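Long-range contacts in HAD hydrolase, family IA, variant 3 (PDB 6W04), which binds magnesium and probably acts as a hydrolase of the haloacid dehalogenase superfamily, with a substrate that is not established: residues K86-A91 / I206-E211; I92-A97 / I212-M217; I165-T170 / I185-E190. All blocks are in the same frame, centred on the assembly; numbering follows the deposited sequence.

Contact 1: residues K86-A91 / I206-E211; sequences KLCDGA and IHTFNE
The type II beta turn from Cys-88 to Ala-91, which leads into helix 91-100, packs against Phe-209 at the start of the short 3-10 segment 209-211. The one direct hydrogen bond across the contact is between backbones. Phe-209 N gives its hydrogen to Asp-89 O at 3.0 Å, with a rather bent N-H...O angle of 134°. A water adds a second backbone link, donating to both Gly-90 O and Phe-209 O.

CG of Phe-209 lies opposite its carbonyl carbon (chi1 -64°), which brings the CD2 and CE2 side of the ring to Cys-88 and Ala-91. CB of Phe-209 comes 3.5 Å from Gly-90 C. Cys-88 SG approaches CD2 of Phe-209 obliquely at 3.7 Å, a sulfur-aromatic contact. The CB of Cys-88 lies at the ring edge, in its plane. Ala-91 CB adds an oblique contact to CD2 of Phe-209 at 4.0 Å. Outside the contact, the ring meets Phe-167 edge-to-face and touches Leu-94.

Gly-90, at the N-cap position with a positive phi of 81° and no side chain, lets the backbones come close: its CA is 4.4 Å from Phe-209 CA. On the outer side, the amide of Asn-210 reaches back over the turn. Its OD1 is 3.1 Å from Gly-90 CA, and its ND2 lies near Asp-89 CB. Asn-210 N is held by Thr-208 OG1 in an ST turn. The whole is a loop-to-loop junction of a HAD-type alpha/beta core: a beta turn entering a helix meets the loop that leaves edge strand 205-206.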
# COMPACT_ATOMS: atom_id res chain seq x y z
N LYS A 86 4.16 -10.39 9.33
CA LYS A 86 2.80 -10.91 9.38
C LYS A 86 1.81 -9.82 8.97
O LYS A 86 2.14 -8.62 8.97
CB LYS A 86 2.45 -11.40 10.79
CG LYS A 86 3.27 -12.60 11.25
CD LYS A 86 3.01 -12.91 12.72
CE LYS A 86 3.88 -14.08 13.18
NZ LYS A 86 5.34 -13.80 12.94
N LEU A 87 0.59 -10.24 8.66
CA LEU A 87 -0.49 -9.27 8.47
C LEU A 87 -0.66 -8.46 9.75
O LEU A 87 -0.56 -9.00 10.86
CB LEU A 87 -1.79 -9.97 8.10
CG LEU A 87 -1.90 -10.52 6.68
CD1 LEU A 87 -3.19 -11.30 6.53
CD2 LEU A 87 -1.83 -9.42 5.65
N CYS A 88 -0.91 -7.16 9.59
CA CYS A 88 -0.98 -6.23 10.71
C CYS A 88 -1.96 -6.72 11.77
O CYS A 88 -2.97 -7.37 11.47
CB CYS A 88 -1.38 -4.84 10.18
SG CYS A 88 -1.57 -3.59 11.46
N ASP A 89 -1.63 -6.44 13.04
CA ASP A 89 -2.51 -6.81 14.15
C ASP A 89 -3.94 -6.36 13.89
O ASP A 89 -4.18 -5.24 13.43
CB ASP A 89 -2.02 -6.18 15.46
CG ASP A 89 -0.78 -6.84 16.02
OD1 ASP A 89 -0.35 -7.89 15.51
OD2 ASP A 89 -0.22 -6.29 16.99
N GLY A 90 -4.89 -7.25 14.17
CA GLY A 90 -6.29 -6.93 14.01
C GLY A 90 -6.83 -7.05 12.61
O GLY A 90 -8.06 -7.07 12.43
N ALA A 91 -5.97 -7.16 11.60
CA ALA A 91 -6.45 -7.19 10.22
C ALA A 91 -7.35 -8.40 9.97
O ALA A 91 -8.47 -8.25 9.46
CB ALA A 91 -5.27 -7.19 9.25
N ILE A 206 -4.79 5.37 12.91
CA ILE A 206 -4.64 4.35 13.93
C ILE A 206 -3.30 3.64 13.76
O ILE A 206 -2.67 3.70 12.69
CB ILE A 206 -5.78 3.31 13.91
CG1 ILE A 206 -5.81 2.60 12.54
CG2 ILE A 206 -7.11 3.97 14.25
CD1 ILE A 206 -6.91 1.58 12.37
N HIS A 207 -2.89 2.94 14.82
CA HIS A 207 -1.64 2.19 14.77
C HIS A 207 -1.85 0.81 14.17
O HIS A 207 -1.05 0.36 13.34
CB HIS A 207 -1.02 2.08 16.17
CG HIS A 207 -0.56 3.39 16.72
ND1 HIS A 207 -1.25 4.07 17.70
CD2 HIS A 207 0.51 4.16 16.41
CE1 HIS A 207 -0.62 5.20 17.98
NE2 HIS A 207 0.46 5.27 17.21
N THR A 208 -2.92 0.11 14.58
CA THR A 208 -3.25 -1.22 14.08
C THR A 208 -4.76 -1.34 13.92
O THR A 208 -5.53 -0.50 14.38
CB THR A 208 -2.76 -2.33 15.02
OG1 THR A 208 -3.70 -2.47 16.10
CG2 THR A 208 -1.39 -2.03 15.58
N PHE A 209 -5.19 -2.44 13.28
CA PHE A 209 -6.63 -2.61 13.08
C PHE A 209 -7.37 -3.01 14.35
O PHE A 209 -8.60 -3.01 14.35
CB PHE A 209 -6.88 -3.62 11.94
CG PHE A 209 -6.38 -3.11 10.61
CD1 PHE A 209 -7.19 -2.32 9.81
CD2 PHE A 209 -5.07 -3.36 10.22
CE1 PHE A 209 -6.72 -1.81 8.60
CE2 PHE A 209 -4.58 -2.85 9.01
CZ PHE A 209 -5.41 -2.08 8.20
N ASN A 210 -6.65 -3.33 15.44
CA ASN A 210 -7.30 -3.48 16.74
C ASN A 210 -7.97 -2.20 17.20
O ASN A 210 -8.84 -2.25 18.08
CB ASN A 210 -6.30 -3.91 17.82
CG ASN A 210 -5.77 -5.32 17.61
OD1 ASN A 210 -6.45 -6.16 17.03
ND2 ASN A 210 -4.56 -5.57 18.09
N GLU A 211 -7.60 -1.05 16.64
CA GLU A 211 -8.03 0.24 17.14
C GLU A 211 -9.22 0.81 16.37
O GLU A 211 -9.60 1.96 16.60
CB GLU A 211 -6.86 1.22 17.10
CG GLU A 211 -5.67 0.78 17.92
CD GLU A 211 -4.52 1.76 17.84
OE1 GLU A 211 -4.47 2.52 16.85
OE2 GLU A 211 -3.67 1.77 18.76
O HOH W 1 -9.67 -5.94 14.30

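Contact 2: residues I92-A97 / I212-M217; sequences INLFEA and ITIEEM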
# COMPACT_ATOMS: atom_id res chain seq x y z
N ILE A 92 -6.88 -9.60 10.33
CA ILE A 92 -7.67 -10.80 10.05
C ILE A 92 -9.02 -10.71 10.75
O ILE A 92 -10.06 -11.05 10.17
CB ILE A 92 -6.90 -12.08 10.45
CG1 ILE A 92 -5.65 -12.23 9.58
CG2 ILE A 92 -7.78 -13.31 10.31
CD1 ILE A 92 -4.90 -13.52 9.81
N ASN A 93 -9.03 -10.23 12.00
CA ASN A 93 -10.29 -10.05 12.72
C ASN A 93 -11.24 -9.13 11.96
O ASN A 93 -12.44 -9.41 11.87
CB ASN A 93 -10.04 -9.49 14.11
CG ASN A 93 -9.41 -10.49 15.05
OD1 ASN A 93 -9.46 -11.70 14.82
ND2 ASN A 93 -8.81 -9.99 16.13
N LEU A 94 -10.72 -8.01 11.46
CA LEU A 94 -11.56 -7.11 10.67
C LEU A 94 -12.10 -7.82 9.43
O LEU A 94 -13.29 -7.70 9.11
CB LEU A 94 -10.78 -5.86 10.28
CG LEU A 94 -11.59 -4.72 9.67
CD1 LEU A 94 -12.83 -4.46 10.54
CD2 LEU A 94 -10.74 -3.43 9.50
N PHE A 95 -11.24 -8.56 8.72
CA PHE A 95 -11.67 -9.33 7.55
C PHE A 95 -12.88 -10.20 7.89
O PHE A 95 -13.87 -10.21 7.15
CB PHE A 95 -10.54 -10.24 7.04
CG PHE A 95 -9.33 -9.52 6.54
CD1 PHE A 95 -9.35 -8.18 6.22
CD2 PHE A 95 -8.15 -10.23 6.38
CE1 PHE A 95 -8.21 -7.54 5.76
CE2 PHE A 95 -7.01 -9.61 5.91
CZ PHE A 95 -7.04 -8.26 5.60
N GLU A 96 -12.79 -10.97 8.98
CA GLU A 96 -13.89 -11.87 9.34
C GLU A 96 -15.13 -11.08 9.76
O GLU A 96 -16.25 -11.44 9.38
CB GLU A 96 -13.44 -12.80 10.47
CG GLU A 96 -12.19 -13.61 10.14
CD GLU A 96 -11.71 -14.44 11.31
OE1 GLU A 96 -10.98 -15.43 11.10
OE2 GLU A 96 -12.06 -14.10 12.45
N ALA A 97 -14.94 -10.01 10.53
CA ALA A 97 -16.08 -9.22 10.97
C ALA A 97 -16.80 -8.58 9.79
O ALA A 97 -18.03 -8.46 9.79
CB ALA A 97 -15.63 -8.17 11.98
N ILE A 212 -9.81 0.04 15.47
CA ILE A 212 -10.94 0.50 14.67
C ILE A 212 -12.06 -0.53 14.78
O ILE A 212 -11.81 -1.74 14.89
CB ILE A 212 -10.51 0.73 13.20
CG1 ILE A 212 -11.59 1.48 12.43
CG2 ILE A 212 -10.14 -0.59 12.51
CD1 ILE A 212 -11.86 2.86 12.94
N THR A 213 -13.31 -0.05 14.79
CA THR A 213 -14.49 -0.90 14.75
C THR A 213 -15.31 -0.60 13.50
O THR A 213 -15.19 0.46 12.89
CB THR A 213 -15.37 -0.73 16.00
OG1 THR A 213 -16.08 0.52 15.91
CG2 THR A 213 -14.54 -0.75 17.27
N ILE A 214 -16.16 -1.56 13.14
CA ILE A 214 -17.12 -1.34 12.05
C ILE A 214 -17.95 -0.09 12.32
O ILE A 214 -18.24 0.69 11.40
CB ILE A 214 -18.03 -2.57 11.89
CG1 ILE A 214 -17.22 -3.87 12.04
CG2 ILE A 214 -18.77 -2.52 10.56
CD1 ILE A 214 -16.41 -4.20 10.85
N GLU A 215 -18.36 0.10 13.57
CA GLU A 215 -19.24 1.22 13.90
C GLU A 215 -18.51 2.55 13.77
O GLU A 215 -19.09 3.54 13.30
CB GLU A 215 -19.80 1.04 15.32
N GLU A 216 -17.24 2.60 14.20
CA GLU A 216 -16.44 3.81 13.99
C GLU A 216 -16.34 4.15 12.51
O GLU A 216 -16.44 5.32 12.12
CB GLU A 216 -15.05 3.64 14.59
CG GLU A 216 -14.98 3.59 16.11
CD GLU A 216 -13.57 3.32 16.61
OE1 GLU A 216 -13.26 2.16 16.95
OE2 GLU A 216 -12.75 4.27 16.65
N MET A 217 -16.15 3.12 11.67
CA MET A 217 -15.99 3.33 10.23
C MET A 217 -17.29 3.79 9.59
O MET A 217 -17.28 4.68 8.73
CB MET A 217 -15.48 2.05 9.57
CG MET A 217 -14.10 1.63 10.05
SD MET A 217 -13.59 -0.05 9.60
CE MET A 217 -13.74 0.09 7.85
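Leu-94 reaches from helix 91-100 toward the start of helix 214-222 and the loop just before it, and its two methyl groups make most of the contact. Its CB meets no atom of residues 212-217 closely. The next step decides the direction: CG stands opposite the backbone N (chi1 -169°), which carries the branch across to the other segment. There the two methyls part. CD1 meets CD1 of Ile-214 at 3.6 Å, the closest approach of the contact. CD2 turns to Ile-212, 4.2 Å from its CG2, and lies 4.4 Å from Met-217 SD. One leucine therefore touches three residues of the second segment. Further on, its side chain also packs on Phe-6 and Phe-167 of the central sheet.

Ile-214 answers with its long branch. CG1 lies beside the backbone N and chi2 is bent to -77°, and CD1 at the tip serves two partners. Besides Leu-94 it reaches CB of Ala-97, one helical turn further along, at 4.2 Å. The side chains of Leu-94 and Ile-214 cross at a slant rather than running alongside. No hydrogen bond joins the segments; the contact is apolar.

The polar groups work within the second segment. Thr-213 OG1 accepts from Glu-216 N at 2.9 Å with an almost straight bond of 167°. Glu-216 OE1 accepts from Thr-213 N at 3.1 Å, a weak bond. This is a capping box, and it closes the first turn of helix 214-222 beside the apolar patch. Met-217 continues from that turn onto Val-4, Ile-165 and Phe-167. The contact is thus helix-to-helix packing on one face of the parallel sheet, as in the three-layer, Rossmann-like alpha/beta core of HAD proteins.

Contact 3: residues I165-T170 / I185-E190; sequences IVFEDT and IGIASE. With MG (magnesium ion), chain B; SO4 (sulfate ion), chain D.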
# COMPACT_ATOMS: atom_id res chain seq x y z
N ILE A 165 -14.55 3.17 2.78
CA ILE A 165 -13.39 3.44 3.61
C ILE A 165 -12.14 2.95 2.88
O ILE A 165 -12.14 1.86 2.30
CB ILE A 165 -13.53 2.76 4.98
CG1 ILE A 165 -14.67 3.41 5.77
CG2 ILE A 165 -12.21 2.82 5.73
CD1 ILE A 165 -14.37 4.86 6.23
N VAL A 166 -11.08 3.77 2.91
CA VAL A 166 -9.76 3.39 2.43
C VAL A 166 -8.79 3.49 3.60
O VAL A 166 -8.75 4.51 4.29
CB VAL A 166 -9.31 4.28 1.26
CG1 VAL A 166 -7.83 3.99 0.93
CG2 VAL A 166 -10.21 4.05 0.06
N PHE A 167 -8.04 2.41 3.84
CA PHE A 167 -6.92 2.40 4.78
C PHE A 167 -5.63 2.59 3.99
O PHE A 167 -5.37 1.85 3.04
CB PHE A 167 -6.86 1.07 5.55
CG PHE A 167 -7.96 0.90 6.58
CD1 PHE A 167 -9.03 0.06 6.34
CD2 PHE A 167 -7.89 1.55 7.80
CE1 PHE A 167 -10.04 -0.14 7.29
CE2 PHE A 167 -8.89 1.38 8.76
CZ PHE A 167 -9.97 0.54 8.50
N GLU A 168 -4.84 3.59 4.38
CA GLU A 168 -3.66 3.95 3.60
C GLU A 168 -2.58 4.42 4.56
O GLU A 168 -2.88 4.87 5.67
CB GLU A 168 -4.00 5.05 2.59
CG GLU A 168 -4.29 4.55 1.21
CD GLU A 168 -3.03 4.15 0.48
OE1 GLU A 168 -1.92 4.21 1.09
OE2 GLU A 168 -3.14 3.80 -0.72
N ASP A 169 -1.31 4.33 4.11
CA ASP A 169 -0.17 4.66 4.97
C ASP A 169 0.72 5.77 4.43
O ASP A 169 1.68 6.16 5.12
CB ASP A 169 0.71 3.43 5.24
CG ASP A 169 1.43 2.95 3.99
OD1 ASP A 169 2.69 2.89 4.01
OD2 ASP A 169 0.75 2.60 3.00
N THR A 170 0.46 6.29 3.23
CA THR A 170 1.32 7.30 2.63
C THR A 170 0.52 8.52 2.22
O THR A 170 -0.70 8.47 2.05
CB THR A 170 2.04 6.78 1.38
OG1 THR A 170 1.05 6.45 0.39
CG2 THR A 170 2.88 5.54 1.73
N ILE A 185 -8.66 6.44 6.24
CA ILE A 185 -8.20 6.26 7.61
C ILE A 185 -6.72 5.91 7.53
O ILE A 185 -6.34 4.94 6.85
CB ILE A 185 -8.99 5.17 8.36
CG1 ILE A 185 -10.48 5.55 8.44
CG2 ILE A 185 -8.38 4.92 9.74
CD1 ILE A 185 -11.39 4.52 9.15
N GLY A 186 -5.88 6.71 8.18
CA GLY A 186 -4.44 6.50 8.07
C GLY A 186 -3.99 5.35 8.94
O GLY A 186 -4.55 5.09 10.01
N ILE A 187 -2.99 4.61 8.45
CA ILE A 187 -2.30 3.58 9.22
C ILE A 187 -0.93 4.11 9.58
O ILE A 187 -0.13 4.43 8.68
CB ILE A 187 -2.21 2.25 8.46
CG1 ILE A 187 -3.60 1.63 8.25
CG2 ILE A 187 -1.33 1.28 9.22
CD1 ILE A 187 -4.36 1.33 9.54
N ALA A 188 -0.64 4.22 10.88
CA ALA A 188 0.59 4.87 11.35
C ALA A 188 1.79 3.91 11.35
O ALA A 188 2.45 3.69 12.37
CB ALA A 188 0.36 5.48 12.73
N SER A 189 2.09 3.33 10.19
CA SER A 189 3.23 2.42 10.13
C SER A 189 4.55 3.16 9.96
O SER A 189 5.58 2.69 10.44
CB SER A 189 3.07 1.41 8.99
OG SER A 189 2.93 2.08 7.75
N GLU A 190 4.55 4.29 9.26
CA GLU A 190 5.74 5.12 9.12
C GLU A 190 5.52 6.55 9.57
O GLU A 190 6.37 7.12 10.27
CB GLU A 190 6.23 5.10 7.66
CG GLU A 190 6.99 3.82 7.32
CD GLU A 190 8.30 3.68 8.10
OE1 GLU A 190 9.04 4.69 8.20
OE2 GLU A 190 8.58 2.57 8.63
MG MG B . 1.12 1.67 1.17
S SO4 D . 2.59 5.31 -2.93
O1 SO4 D . 3.79 5.77 -2.23
O2 SO4 D . 1.55 4.97 -1.95
O3 SO4 D . 2.90 4.14 -3.75
O4 SO4 D . 2.13 6.36 -3.82
O HOH W 2 0.31 3.35 0.15
O HOH W 3 2.39 5.64 7.81
O HOH W 4 3.22 2.27 1.48
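Ile-165 packs its CG2 against Ile-185 CD1 at 3.9 Å, at one end of two neighbouring parallel strands. They form a right-handed beta-alpha-beta crossover through helix 171-180 in the HAD core. Val-166 O accepts from Ile-185 N at 2.7 Å, almost straight (165°). Phe-167 lies side by side with Ile-185, and both side chains point to the same face of the sheet. The ring's CE2 is 3.7 Å from Ile-185 CG2, and its CD2 touches Ile-187 CD1.

Glu-168 is gripped on both backbone sides: its N gives to Ile-185 O, and its O accepts from Ile-187 N at 2.8 Å. Its side chain goes to the other face. OE1 takes Asp-169 N with its anti lone pair and accepts from a water bound to magnesium. OE2 forms a salt bridge with Lys-144 NZ and a hydrogen bond with Tyr-150 OH.

Asp-169 follows at the strand end, as in the acidic motif of HAD enzymes. Its CG sits between the backbone N and the carbonyl carbon (chi1 68°), which turns the carboxylate to the metal. OD2 binds magnesium at 2.1 Å and is hydrogen-bonded to Thr-11 OG1. Asp-7 OD2, Asn-9 O and two waters are also among the magnesium ligands. CB rests 3.6 Å from Ser-189 OG, which is hydrogen-bonded to Gly-10 O. Thr-170 caps helix 171-180 through Gly-173 N, and its OG1 donates to O2 of a sulfate, probably from the crystallisation liquor, at 2.8 Å.

How the contacts relate
Contacts 1 and 2 pack on the face of the sheet that bears Phe-167. Contact 3 pairs two strands of that sheet and supplies one magnesium ligand, Asp-169. Contacts 1 and 2 use consecutive segments: 86-91 runs on into 92-97, and 206-211 into 212-217. Their centres are about 10 Å apart. Leu-94 CD2 of contact 2 lies 3.7 Å from Phe-209 CD1 of contact 1. Phe-167 of contact 3 receives both: Phe-209 CE1 is 3.6 Å from its CG, and Met-217 CE is 3.8 Å from its CE1. Ile-206 N also lies 2.9 Å from Gly-186 O, a probable hydrogen bond extending the sheet. The Phe-209 side chain is about 10 Å from the magnesium; contact 2 lies away from that site.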